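Local coordinates for protein tRNA dimethylallyltransferase (Bacillus halodurans, PDB 3EXA) that probably transfers a dimethylallyl group from dimethylallyl diphosphate to adenine 37 of tRNAs that read codons beginning with uridine, at residues P11-K16 / D206-R211; L197-D202 / D288-D293; R210-M215 / T262-S267. All blocks are in the same frame, centred on the assembly; numbering follows the deposited sequence.

Contact 1: P11-K16 / D206-R211; sequences PTAVGK and DRINRR
R207 holds the carbonyl oxygen of A13 with two nitrogens of its guanidinium edge, NE and NH2, a side-on grip in which both bonds end on one atom. NE lies 2.8 Å from A13 O and meets it almost in line with the carbonyl bond; NH2, also 2.8 Å from A13 O, comes from above the carbonyl plane. The oxygen sits only 7° out of the guanidinium plane. R207 reaches it by a turn in the chain: CG lies beside the backbone N, and the bend at chi3 (62°) swings the head onto the A13 carbonyl. Paired bonds of this kind would fix the guanidinium against rotation and hold the A13 peptide in place. The second arginine, R211, makes a contact of another sort. The methyl CG2 of T12 lies over one face of its guanidinium, off-centre and 3.2 Å from R211 NH2, with the two side chains roughly perpendicular. R211 NE is buried here without a partner in the model. Between the arginines runs the apolar contact: A13 CB rests 4.1 Å from I208 CG1, while the I208 side chain also comes within van der Waals reach of T12 O and is backed by S267 and A271 of helix 256-279. Within the loop, K16 NZ reaches back to P11 O at 2.7 Å, and G15 has backbone angles at which a CB would strike the preceding carbonyl oxygen. G15 is the N-cap of the helix that K16 begins. Helix 201-218 packs on this loop through R207, I208 and R211. Residues 11-16 belong to the P-loop (Walker A) between strand 4-9 and helix 16-25; they are predicted to bind ATP, and T12 to K16 probably also contact substrate, as in relatives.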
ATOM      1  N   PRO A  11       4.352 -21.020  28.903  1.00 19.63           N
ATOM      2  CA  PRO A  11       4.810 -19.810  29.599  1.00 25.42           C
ATOM      3  C   PRO A  11       6.266 -19.916  30.049  1.00 25.17           C
ATOM      4  O   PRO A  11       6.952 -20.877  29.712  1.00 28.98           O
ATOM      5  CB  PRO A  11       3.849 -19.713  30.779  1.00 18.19           C
ATOM      6  CG  PRO A  11       3.559 -21.151  31.075  1.00 23.06           C
ATOM      7  CD  PRO A  11       3.323 -21.715  29.692  1.00 18.85           C
ATOM      8  N   THR A  12       6.733 -18.931  30.814  1.00 28.16           N
ATOM      9  CA  THR A  12       8.110 -18.929  31.312  1.00 21.06           C
ATOM     10  C   THR A  12       8.223 -19.719  32.605  1.00 21.92           C
ATOM     11  O   THR A  12       7.286 -19.759  33.399  1.00 20.96           O
ATOM     12  CB  THR A  12       8.618 -17.508  31.662  1.00 28.45           C
ATOM     13  OG1 THR A  12       7.917 -16.526  30.891  1.00 25.24           O
ATOM     14  CG2 THR A  12      10.127 -17.399  31.390  1.00 30.93           C
ATOM     15  N   ALA A  13       9.387 -20.329  32.805  1.00 25.19           N
ATOM     16  CA  ALA A  13       9.696 -21.089  34.004  1.00 21.62           C
ATOM     17  C   ALA A  13       9.117 -22.495  34.099  1.00 22.42           C
ATOM     18  O   ALA A  13       9.206 -23.130  35.150  1.00 19.93           O
ATOM     19  CB  ALA A  13       9.303 -20.277  35.235  1.00 24.11           C
ATOM     20  N   VAL A  14       8.542 -22.995  33.011  1.00 25.89           N
ATOM     21  CA  VAL A  14       7.980 -24.346  33.018  1.00 18.70           C
ATOM     22  C   VAL A  14       8.980 -25.405  32.560  1.00 18.63           C
ATOM     23  O   VAL A  14       8.623 -26.567  32.410  1.00 15.19           O
ATOM     24  CB  VAL A  14       6.729 -24.461  32.110  1.00 20.40           C
ATOM     25  CG1 VAL A  14       5.543 -23.777  32.758  1.00 19.96           C
ATOM     26  CG2 VAL A  14       7.014 -23.845  30.754  1.00 20.91           C
ATOM     27  N   GLY A  15      10.224 -25.014  32.311  1.00 13.75           N
ATOM     28  CA  GLY A  15      11.209 -26.002  31.904  1.00 17.70           C
ATOM     29  C   GLY A  15      11.225 -26.315  30.426  1.00 16.92           C
ATOM     30  O   GLY A  15      11.528 -27.436  30.023  1.00 23.24           O
ATOM     31  N   LYS A  16      10.914 -25.307  29.623  1.00 16.97           N
ATOM     32  CA  LYS A  16      10.881 -25.428  28.182  1.00 14.67           C
ATOM     33  C   LYS A  16      12.271 -25.689  27.594  1.00 23.60           C
ATOM     34  O   LYS A  16      12.408 -26.404  26.598  1.00 18.56           O
ATOM     35  CB  LYS A  16      10.285 -24.153  27.601  1.00  4.13           C
ATOM     36  CG  LYS A  16       9.177 -24.400  26.604  1.00 24.86           C
ATOM     37  CD  LYS A  16       7.989 -23.435  26.756  1.00 21.37           C
ATOM     38  CE  LYS A  16       8.378 -21.981  26.561  1.00 27.62           C
ATOM     39  NZ  LYS A  16       8.875 -21.361  27.815  1.00 23.58           N
ATOM     40  N   ASP A 206       5.554 -18.611  41.799  1.00 14.61           N
ATOM     41  CA  ASP A 206       6.715 -18.549  42.686  1.00 24.98           C
ATOM     42  C   ASP A 206       7.994 -18.721  41.896  1.00 23.26           C
ATOM     43  O   ASP A 206       8.984 -18.035  42.153  1.00 20.89           O
ATOM     44  CB  ASP A 206       6.643 -19.632  43.763  1.00 25.91           C
ATOM     45  CG  ASP A 206       5.564 -19.363  44.784  1.00 33.73           C
ATOM     46  OD1 ASP A 206       5.422 -20.177  45.716  1.00 42.39           O
ATOM     47  OD2 ASP A 206       4.858 -18.340  44.659  1.00 35.05           O
ATOM     48  N   ARG A 207       7.982 -19.639  40.933  1.00 19.86           N
ATOM     49  CA  ARG A 207       9.179 -19.860  40.130  1.00 21.77           C
ATOM     50  C   ARG A 207       9.477 -18.632  39.272  1.00 14.07           C
ATOM     51  O   ARG A 207      10.627 -18.398  38.912  1.00  4.24           O
ATOM     52  CB  ARG A 207       9.023 -21.108  39.247  1.00 21.45           C
ATOM     53  CG  ARG A 207       9.152 -22.441  39.989  1.00 28.35           C
ATOM     54  CD  ARG A 207       8.621 -23.576  39.126  1.00 21.92           C
ATOM     55  NE  ARG A 207       9.382 -23.717  37.895  1.00 38.95           N
ATOM     56  CZ  ARG A 207      10.483 -24.451  37.777  1.00 45.55           C
ATOM     57  NH1 ARG A 207      10.944 -25.119  38.824  1.00 47.01           N
ATOM     58  NH2 ARG A 207      11.129 -24.510  36.616  1.00 51.80           N
ATOM     59  N   ILE A 208       8.440 -17.853  38.961  1.00 12.52           N
ATOM     60  CA  ILE A 208       8.606 -16.651  38.157  1.00 11.42           C
ATOM     61  C   ILE A 208       9.198 -15.530  39.025  1.00 13.78           C
ATOM     62  O   ILE A 208      10.055 -14.776  38.564  1.00 11.75           O
ATOM     63  CB  ILE A 208       7.261 -16.222  37.512  1.00 17.89           C
ATOM     64  CG1 ILE A 208       6.866 -17.250  36.435  1.00 16.24           C
ATOM     65  CG2 ILE A 208       7.360 -14.818  36.917  1.00  5.82           C
ATOM     66  CD1 ILE A 208       5.513 -17.035  35.811  1.00  5.80           C
ATOM     67  N   ASN A 209       8.765 -15.437  40.281  1.00 19.35           N
ATOM     68  CA  ASN A 209       9.299 -14.421  41.179  1.00 14.40           C
ATOM     69  C   ASN A 209      10.764 -14.711  41.480  1.00 13.39           C
ATOM     70  O   ASN A 209      11.605 -13.805  41.511  1.00 14.08           O
ATOM     71  CB  ASN A 209       8.533 -14.375  42.500  1.00 13.00           C
ATOM     72  CG  ASN A 209       7.073 -14.026  42.324  1.00  9.22           C
ATOM     73  OD1 ASN A 209       6.701 -13.208  41.477  1.00 13.69           O
ATOM     74  ND2 ASN A 209       6.234 -14.634  43.141  1.00 13.67           N
ATOM     75  N   ARG A 210      11.075 -15.974  41.714  1.00  5.30           N
ATOM     76  CA  ARG A 210      12.450 -16.344  41.996  1.00 17.91           C
ATOM     77  C   ARG A 210      13.308 -16.089  40.747  1.00 20.06           C
ATOM     78  O   ARG A 210      14.479 -15.726  40.845  1.00 20.12           O
ATOM     79  CB  ARG A 210      12.525 -17.815  42.432  1.00 24.43           C
ATOM     80  CG  ARG A 210      13.931 -18.386  42.493  1.00 17.06           C
ATOM     81  CD  ARG A 210      14.819 -17.544  43.371  1.00 23.85           C
ATOM     82  NE  ARG A 210      16.173 -18.086  43.432  1.00 37.92           N
ATOM     83  CZ  ARG A 210      17.213 -17.420  43.917  1.00 41.97           C
ATOM     84  NH1 ARG A 210      17.047 -16.187  44.379  1.00 46.25           N
ATOM     85  NH2 ARG A 210      18.412 -17.983  43.944  1.00 42.71           N
ATOM     86  N   ARG A 211      12.725 -16.269  39.571  1.00 21.31           N
ATOM     87  CA  ARG A 211      13.475 -16.014  38.355  1.00 21.01           C
ATOM     88  C   ARG A 211      13.876 -14.539  38.366  1.00 21.04           C
ATOM     89  O   ARG A 211      15.004 -14.194  38.013  1.00 18.85           O
ATOM     90  CB  ARG A 211      12.624 -16.312  37.122  1.00 27.18           C
ATOM     91  CG  ARG A 211      13.343 -17.079  36.023  1.00 39.91           C
ATOM     92  CD  ARG A 211      13.480 -16.265  34.739  1.00 47.31           C
ATOM     93  NE  ARG A 211      12.291 -15.461  34.440  1.00 54.71           N
ATOM     94  CZ  ARG A 211      11.909 -15.111  33.213  1.00 59.33           C
ATOM     95  NH1 ARG A 211      10.821 -14.370  33.039  1.00 49.15           N
ATOM     96  NH2 ARG A 211      12.598 -15.526  32.156  1.00 52.26           N
TER

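Contact 2: L197-D202 / D288-D293; sequences LTMERD and DMTDVD
The carboxylates of D288 and E200 are the flat groups, and T290 lies between them. D288 turns OD2 toward the opposite backbone, 3.7 Å from M199 CA. That same oxygen receives the T290 hydroxyl on its syn side, 15° out of the carboxylate plane, and T290 N from above the plane; the second bond makes an Asx turn. The E200 carboxylate has the T290 methyl against it, with OE2 3.2 Å from CG2 and the two side chains roughly perpendicular. E200 OE2 and D288 OD1 are 4.8 Å apart, so the like charges may raise each other's pKa slightly, while the two bonds to OD2 would help stabilise the D288 carboxylate. T290 OG1 works in both directions: it gives its proton to D288 OD2 and accepts E200 N at 2.9 Å, an N-H at the N-cap position of helix 201-218. With chi1 at -60°, OG1 lies anti to the T290 carbonyl carbon, where it can meet both partners. Strands 191-198 and 284-288 run parallel, bridged at T198 and D288 with both side chains on one face of the sheet; 284-288 is an edge strand within this chain, and both segments leave the sheet at the C-terminal ends of its strands, next to the P-loop residue V14. M289 N donates to T198 O at 3.0 Å, one of the backbone bonds of this parallel bridge. The apolar part is carried by two selenomethionines, M199 and M289, which cross nearly square, with M199 CE 3.6 Å from M289 CB. M199 CG stands anti to the backbone N (chi1 -155°), and a bend at chi3 brings the methyl there. M289 CG also packs on L197 CB at 4.0 Å, and T19 of helix 16-25 touches both L197 and M289.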
ATOM      1  N   LEU A 197       3.738 -27.049  27.654  1.00 20.83           N
ATOM      2  CA  LEU A 197       4.149 -27.325  29.027  1.00 14.88           C
ATOM      3  C   LEU A 197       3.441 -26.339  29.958  1.00 20.08           C
ATOM      4  O   LEU A 197       3.523 -25.125  29.761  1.00 19.85           O
ATOM      5  CB  LEU A 197       5.667 -27.183  29.159  1.00 15.55           C
ATOM      6  CG  LEU A 197       6.468 -28.000  28.130  1.00 16.36           C
ATOM      7  CD1 LEU A 197       7.954 -27.926  28.458  1.00  6.92           C
ATOM      8  CD2 LEU A 197       5.990 -29.445  28.135  1.00  4.71           C
ATOM      9  N   THR A 198       2.731 -26.873  30.953  1.00 25.06           N
ATOM     10  CA  THR A 198       1.986 -26.071  31.918  1.00 21.19           C
ATOM     11  C   THR A 198       2.456 -26.440  33.289  1.00 22.24           C
ATOM     12  O   THR A 198       3.337 -27.282  33.458  1.00 21.66           O
ATOM     13  CB  THR A 198       0.483 -26.390  31.959  1.00 25.81           C
ATOM     14  OG1 THR A 198       0.073 -26.964  30.721  1.00 39.46           O
ATOM     15  CG2 THR A 198      -0.317 -25.129  32.247  1.00 28.68           C
HETATM   16  N   MSE A 199       1.790 -25.850  34.274  1.00 21.83           N
HETATM   17  CA  MSE A 199       2.130 -26.084  35.663  1.00 25.92           C
HETATM   18  C   MSE A 199       1.072 -25.426  36.537  1.00 25.26           C
HETATM   19  O   MSE A 199       0.409 -24.482  36.110  1.00 27.72           O
HETATM   20  CB  MSE A 199       3.498 -25.464  35.927  1.00 27.42           C
HETATM   21  CG  MSE A 199       4.289 -26.052  37.072  1.00 30.58           C
HETATM   22 SE   MSE A 199       6.051 -25.202  37.155  1.00 35.33          SE
HETATM   23  CE  MSE A 199       7.007 -26.306  35.901  1.00 24.55           C
ATOM     24  N   GLU A 200       0.916 -25.934  37.754  1.00 29.10           N
ATOM     25  CA  GLU A 200      -0.048 -25.391  38.707  1.00 27.34           C
ATOM     26  C   GLU A 200       0.205 -23.898  38.931  1.00 28.10           C
ATOM     27  O   GLU A 200       1.355 -23.459  39.006  1.00 23.05           O
ATOM     28  CB  GLU A 200       0.049 -26.160  40.033  1.00 26.88           C
ATOM     29  CG  GLU A 200      -0.857 -27.387  40.099  1.00 48.69           C
ATOM     30  CD  GLU A 200      -0.444 -28.400  41.168  1.00 56.19           C
ATOM     31  OE1 GLU A 200      -0.097 -27.991  42.301  1.00 56.76           O
ATOM     32  OE2 GLU A 200      -0.482 -29.616  40.870  1.00 57.12           O
ATOM     33  N   ARG A 201      -0.882 -23.132  39.029  1.00 32.01           N
ATOM     34  CA  ARG A 201      -0.860 -21.672  39.220  1.00 28.59           C
ATOM     35  C   ARG A 201       0.194 -21.141  40.185  1.00 26.37           C
ATOM     36  O   ARG A 201       1.155 -20.480  39.782  1.00 19.62           O
ATOM     37  CB  ARG A 201      -2.245 -21.196  39.697  1.00 36.95           C
ATOM     38  CG  ARG A 201      -2.455 -19.675  39.713  1.00 44.77           C
ATOM     39  CD  ARG A 201      -2.261 -19.053  38.322  1.00 54.63           C
ATOM     40  NE  ARG A 201      -3.166 -19.600  37.304  1.00 59.23           N
ATOM     41  CZ  ARG A 201      -3.079 -19.348  35.996  1.00 64.75           C
ATOM     42  NH1 ARG A 201      -2.127 -18.555  35.517  1.00 65.16           N
ATOM     43  NH2 ARG A 201      -3.944 -19.897  35.155  1.00 67.99           N
ATOM     44  N   ASP A 202      -0.017 -21.422  41.467  1.00 24.74           N
ATOM     45  CA  ASP A 202       0.866 -20.965  42.531  1.00 27.62           C
ATOM     46  C   ASP A 202       2.329 -21.347  42.366  1.00 28.64           C
ATOM     47  O   ASP A 202       3.219 -20.555  42.674  1.00 32.52           O
ATOM     48  CB  ASP A 202       0.352 -21.480  43.873  1.00 33.15           C
ATOM     49  CG  ASP A 202      -1.029 -20.961  44.199  1.00 36.68           C
ATOM     50  OD1 ASP A 202      -1.572 -21.350  45.255  1.00 46.98           O
ATOM     51  OD2 ASP A 202      -1.572 -20.164  43.401  1.00 40.03           O
ATOM     52  N   ASP A 288       1.682 -31.581  32.069  1.00 23.78           N
ATOM     53  CA  ASP A 288       1.828 -30.909  33.348  1.00 22.08           C
ATOM     54  C   ASP A 288       3.216 -31.199  33.906  1.00 23.68           C
ATOM     55  O   ASP A 288       3.599 -32.353  34.075  1.00 20.25           O
ATOM     56  CB  ASP A 288       0.753 -31.406  34.311  1.00 28.88           C
ATOM     57  CG  ASP A 288       0.616 -30.526  35.533  1.00 31.94           C
ATOM     58  OD1 ASP A 288      -0.427 -30.641  36.207  1.00 36.83           O
ATOM     59  OD2 ASP A 288       1.546 -29.731  35.824  1.00 21.44           O
HETATM   60  N   MSE A 289       3.962 -30.139  34.189  1.00 22.61           N
HETATM   61  CA  MSE A 289       5.311 -30.267  34.715  1.00 23.55           C
HETATM   62  C   MSE A 289       5.365 -29.989  36.209  1.00 20.51           C
HETATM   63  O   MSE A 289       6.446 -29.859  36.778  1.00 19.20           O
HETATM   64  CB  MSE A 289       6.251 -29.297  33.991  1.00 24.14           C
HETATM   65  CG  MSE A 289       6.225 -29.430  32.477  1.00 20.78           C
HETATM   66 SE   MSE A 289       6.556 -31.243  31.900  1.00 39.42          SE
HETATM   67  CE  MSE A 289       8.495 -31.123  31.746  1.00 19.84           C
ATOM     68  N   THR A 290       4.198 -29.886  36.836  1.00 22.69           N
ATOM     69  CA  THR A 290       4.123 -29.608  38.265  1.00 32.70           C
ATOM     70  C   THR A 290       4.939 -30.578  39.116  1.00 39.99           C
ATOM     71  O   THR A 290       4.512 -31.711  39.367  1.00 37.74           O
ATOM     72  CB  THR A 290       2.684 -29.656  38.768  1.00 27.88           C
ATOM     73  OG1 THR A 290       1.908 -28.684  38.067  1.00 32.85           O
ATOM     74  CG2 THR A 290       2.638 -29.356  40.260  1.00 31.13           C
ATOM     75  N   ASP A 291       6.102 -30.105  39.559  1.00 45.23           N
ATOM     76  CA  ASP A 291       7.029 -30.866  40.388  1.00 50.72           C
ATOM     77  C   ASP A 291       6.820 -32.367  40.270  1.00 49.64           C
ATOM     78  O   ASP A 291       6.543 -33.055  41.255  1.00 45.00           O
ATOM     79  CB  ASP A 291       6.906 -30.424  41.853  1.00 61.31           C
ATOM     80  CG  ASP A 291       7.242 -28.937  42.060  1.00 67.63           C
ATOM     81  OD1 ASP A 291       7.125 -28.463  43.211  1.00 74.24           O
ATOM     82  OD2 ASP A 291       7.619 -28.246  41.085  1.00 60.06           O
ATOM     83  N   VAL A 292       6.949 -32.868  39.050  1.00 51.40           N
ATOM     84  CA  VAL A 292       6.778 -34.286  38.800  1.00 53.18           C
ATOM     85  C   VAL A 292       8.121 -34.905  38.409  1.00 47.80           C
ATOM     86  O   VAL A 292       9.143 -34.211  38.316  1.00 32.03           O
ATOM     87  CB  VAL A 292       5.693 -34.543  37.695  1.00 57.87           C
ATOM     88  CG1 VAL A 292       6.232 -34.212  36.312  1.00 58.18           C
ATOM     89  CG2 VAL A 292       5.204 -35.987  37.757  1.00 63.83           C
ATOM     90  N   ASP A 293       8.109 -36.219  38.204  1.00 40.38           N
ATOM     91  CA  ASP A 293       9.310 -36.964  37.862  1.00 37.49           C
ATOM     92  C   ASP A 293       9.759 -36.648  36.444  1.00 28.23           C
ATOM     93  O   ASP A 293       9.084 -36.998  35.485  1.00 27.44           O
ATOM     94  CB  ASP A 293       9.036 -38.462  38.026  1.00 34.88           C
ATOM     95  CG  ASP A 293      10.264 -39.295  37.822  1.00 41.54           C
ATOM     96  OD1 ASP A 293      11.311 -38.985  38.434  1.00 51.51           O
ATOM     97  OD2 ASP A 293      10.187 -40.269  37.054  1.00 51.28           O
TER

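Contact 3: R210-M215 / T262-S267; sequences RRVDQM and TLKRNS
Helices 201-218 and 256-279 pack against each other through V212, whose side chain meets K264 and L263. The axes of the two short segments approach to 9.7 Å, with N-to-C directions 136° apart, so the pair is closer to antiparallel than parallel. V212 CB lies 3.6 Å from K264 CG, and both valine methyls also touch that methylene. Its CG1, anti to the backbone N (chi1 174°), reaches L263 CD2 at 3.8 Å, the two side chains lying alongside and pointing opposite ways. The second helix of this pair runs on into residues 272-279, which by similarity interact with substrate tRNA; the packing described here lies nearer its N-terminal end. Beside the apolar patch, the extended K264 chain carries NZ to D213 OD1 at 2.7 Å, a salt bridge whose hydrogen bond is weak; the side chains meet almost perpendicularly. With an alanine in place of D213, the K264 ammonium would probably be left without its carboxylate mate and the outer end of its chain free to turn. S267 OG donates within its own helix to L263 O at 2.9 Å, while S267 N reaches that oxygen from the opposite face of the carbonyl plane. The same OG lies 4.2 Å from V212 CG2.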
ATOM      1  N   ARG A 210      11.075 -15.974  41.714  1.00  5.30           N
ATOM      2  CA  ARG A 210      12.450 -16.344  41.996  1.00 17.91           C
ATOM      3  C   ARG A 210      13.308 -16.089  40.747  1.00 20.06           C
ATOM      4  O   ARG A 210      14.479 -15.726  40.845  1.00 20.12           O
ATOM      5  CB  ARG A 210      12.525 -17.815  42.432  1.00 24.43           C
ATOM      6  CG  ARG A 210      13.931 -18.386  42.493  1.00 17.06           C
ATOM      7  CD  ARG A 210      14.819 -17.544  43.371  1.00 23.85           C
ATOM      8  NE  ARG A 210      16.173 -18.086  43.432  1.00 37.92           N
ATOM      9  CZ  ARG A 210      17.213 -17.420  43.917  1.00 41.97           C
ATOM     10  NH1 ARG A 210      17.047 -16.187  44.379  1.00 46.25           N
ATOM     11  NH2 ARG A 210      18.412 -17.983  43.944  1.00 42.71           N
ATOM     12  N   ARG A 211      12.725 -16.269  39.571  1.00 21.31           N
ATOM     13  CA  ARG A 211      13.475 -16.014  38.355  1.00 21.01           C
ATOM     14  C   ARG A 211      13.876 -14.539  38.366  1.00 21.04           C
ATOM     15  O   ARG A 211      15.004 -14.194  38.013  1.00 18.85           O
ATOM     16  CB  ARG A 211      12.624 -16.312  37.122  1.00 27.18           C
ATOM     17  CG  ARG A 211      13.343 -17.079  36.023  1.00 39.91           C
ATOM     18  CD  ARG A 211      13.480 -16.265  34.739  1.00 47.31           C
ATOM     19  NE  ARG A 211      12.291 -15.461  34.440  1.00 54.71           N
ATOM     20  CZ  ARG A 211      11.909 -15.111  33.213  1.00 59.33           C
ATOM     21  NH1 ARG A 211      10.821 -14.370  33.039  1.00 49.15           N
ATOM     22  NH2 ARG A 211      12.598 -15.526  32.156  1.00 52.26           N
ATOM     23  N   VAL A 212      12.957 -13.671  38.786  1.00 16.89           N
ATOM     24  CA  VAL A 212      13.235 -12.231  38.832  1.00 17.27           C
ATOM     25  C   VAL A 212      14.368 -11.902  39.797  1.00 19.14           C
ATOM     26  O   VAL A 212      15.302 -11.169  39.458  1.00 16.03           O
ATOM     27  CB  VAL A 212      11.980 -11.418  39.229  1.00 11.98           C
ATOM     28  CG1 VAL A 212      12.339  -9.941  39.413  1.00  8.01           C
ATOM     29  CG2 VAL A 212      10.935 -11.555  38.157  1.00 10.24           C
ATOM     30  N   ASP A 213      14.278 -12.439  41.008  1.00 23.75           N
ATOM     31  CA  ASP A 213      15.315 -12.201  41.985  1.00 23.22           C
ATOM     32  C   ASP A 213      16.626 -12.683  41.370  1.00 25.08           C
ATOM     33  O   ASP A 213      17.646 -11.996  41.451  1.00 25.74           O
ATOM     34  CB  ASP A 213      15.040 -12.970  43.277  1.00 26.23           C
ATOM     35  CG  ASP A 213      13.674 -12.676  43.859  1.00 30.09           C
ATOM     36  OD1 ASP A 213      13.201 -11.522  43.780  1.00 22.85           O
ATOM     37  OD2 ASP A 213      13.069 -13.616  44.418  1.00 45.89           O
ATOM     38  N   GLN A 214      16.605 -13.860  40.750  1.00 22.76           N
ATOM     39  CA  GLN A 214      17.824 -14.380  40.129  1.00 26.96           C
ATOM     40  C   GLN A 214      18.428 -13.347  39.186  1.00 21.74           C
ATOM     41  O   GLN A 214      19.635 -13.128  39.201  1.00 23.77           O
ATOM     42  CB  GLN A 214      17.539 -15.651  39.343  1.00 23.90           C
ATOM     43  CG  GLN A 214      17.942 -16.929  40.028  1.00 38.14           C
ATOM     44  CD  GLN A 214      17.473 -18.135  39.236  1.00 47.67           C
ATOM     45  OE1 GLN A 214      17.737 -18.238  38.033  1.00 53.96           O
ATOM     46  NE2 GLN A 214      16.768 -19.047  39.898  1.00 45.53           N
HETATM   47  N   MSE A 215      17.587 -12.722  38.368  1.00 11.98           N
HETATM   48  CA  MSE A 215      18.068 -11.711  37.438  1.00 24.55           C
HETATM   49  C   MSE A 215      18.689 -10.538  38.188  1.00 21.44           C
HETATM   50  O   MSE A 215      19.723 -10.009  37.780  1.00 22.98           O
HETATM   51  CB  MSE A 215      16.933 -11.182  36.561  1.00 22.92           C
HETATM   52  CG  MSE A 215      16.227 -12.238  35.747  1.00 23.29           C
HETATM   53 SE   MSE A 215      14.799 -11.532  34.658  1.00 33.02          SE
HETATM   54  CE  MSE A 215      15.083 -12.670  33.109  1.00 29.05           C
ATOM     55  N   THR A 262       7.110  -4.555  40.370  1.00 21.43           N
ATOM     56  CA  THR A 262       6.360  -4.379  39.128  1.00 18.49           C
ATOM     57  C   THR A 262       6.823  -5.349  38.044  1.00 19.12           C
ATOM     58  O   THR A 262       6.017  -5.840  37.246  1.00 19.46           O
ATOM     59  CB  THR A 262       6.474  -2.925  38.626  1.00 19.03           C
ATOM     60  OG1 THR A 262       5.751  -2.059  39.517  1.00 22.05           O
ATOM     61  CG2 THR A 262       5.901  -2.791  37.211  1.00 17.58           C
ATOM     62  N   LEU A 263       8.120  -5.627  38.029  1.00 14.01           N
ATOM     63  CA  LEU A 263       8.689  -6.560  37.063  1.00 15.41           C
ATOM     64  C   LEU A 263       8.134  -7.948  37.332  1.00 13.64           C
ATOM     65  O   LEU A 263       7.783  -8.677  36.410  1.00 18.31           O
ATOM     66  CB  LEU A 263      10.217  -6.591  37.183  1.00 18.97           C
ATOM     67  CG  LEU A 263      10.943  -7.727  36.459  1.00 16.00           C
ATOM     68  CD1 LEU A 263      10.445  -7.828  35.027  1.00 13.59           C
ATOM     69  CD2 LEU A 263      12.440  -7.481  36.483  1.00 19.09           C
ATOM     70  N   LYS A 264       8.065  -8.317  38.606  1.00 13.71           N
ATOM     71  CA  LYS A 264       7.544  -9.621  38.966  1.00 12.13           C
ATOM     72  C   LYS A 264       6.090  -9.759  38.532  1.00 14.11           C
ATOM     73  O   LYS A 264       5.691 -10.776  37.955  1.00  9.88           O
ATOM     74  CB  LYS A 264       7.660  -9.840  40.471  1.00 10.91           C
ATOM     75  CG  LYS A 264       9.084 -10.157  40.938  1.00 12.40           C
ATOM     76  CD  LYS A 264       9.159 -10.292  42.459  1.00 14.01           C
ATOM     77  CE  LYS A 264      10.538 -10.764  42.920  1.00 15.74           C
ATOM     78  NZ  LYS A 264      10.593 -10.996  44.392  1.00 12.64           N
ATOM     79  N   ARG A 265       5.308  -8.724  38.814  1.00 15.60           N
ATOM     80  CA  ARG A 265       3.901  -8.705  38.469  1.00 17.49           C
ATOM     81  C   ARG A 265       3.735  -8.800  36.959  1.00 18.54           C
ATOM     82  O   ARG A 265       3.012  -9.667  36.463  1.00 12.24           O
ATOM     83  CB  ARG A 265       3.269  -7.429  39.020  1.00 23.32           C
ATOM     84  CG  ARG A 265       1.791  -7.268  38.728  1.00 38.21           C
ATOM     85  CD  ARG A 265       1.103  -6.561  39.898  1.00 50.12           C
ATOM     86  NE  ARG A 265       1.871  -5.411  40.371  1.00 60.02           N
ATOM     87  CZ  ARG A 265       2.155  -4.342  39.631  1.00 72.62           C
ATOM     88  NH1 ARG A 265       2.864  -3.342  40.144  1.00 70.44           N
ATOM     89  NH2 ARG A 265       1.727  -4.268  38.377  1.00 77.10           N
ATOM     90  N   ASN A 266       4.411  -7.926  36.218  1.00 18.87           N
ATOM     91  CA  ASN A 266       4.301  -7.982  34.764  1.00 17.60           C
ATOM     92  C   ASN A 266       4.752  -9.344  34.238  1.00 13.91           C
ATOM     93  O   ASN A 266       4.185  -9.844  33.271  1.00 16.90           O
ATOM     94  CB  ASN A 266       5.136  -6.886  34.097  1.00 22.78           C
ATOM     95  CG  ASN A 266       4.673  -5.495  34.461  1.00 16.01           C
ATOM     96  OD1 ASN A 266       3.503  -5.279  34.764  1.00 19.45           O
ATOM     97  ND2 ASN A 266       5.591  -4.540  34.423  1.00 13.96           N
ATOM     98  N   SER A 267       5.763  -9.945  34.864  1.00  9.89           N
ATOM     99  CA  SER A 267       6.239 -11.252  34.417  1.00  8.68           C
ATOM    100  C   SER A 267       5.168 -12.324  34.614  1.00 16.60           C
ATOM    101  O   SER A 267       5.022 -13.226  33.785  1.00 18.47           O
ATOM    102  CB  SER A 267       7.510 -11.670  35.166  1.00 17.24           C
ATOM    103  OG  SER A 267       8.637 -10.912  34.759  1.00 12.96           O
TER

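How the contacts relate
Leaving strand 4-9, the chain forms the loop 11-16, and contact 1 closes on it nearly 200 residues later, when helix 201-218 arrives. Before that closure, 197-202 has already opened contact 2, which ends only at 288-293 after the last strand; contacts 1 and 2 therefore cross. Contact 3 starts on R210 and R211, where contact 1 ends, and closes at 262-267, nested inside contact 2. Helix 201-218 is common to all three. It joins the P-loop to helix 256-279, while M199 lies against both V14 and R207 and links the sheet's edge pair to contact 1. Contacts 2 and 3 do not touch.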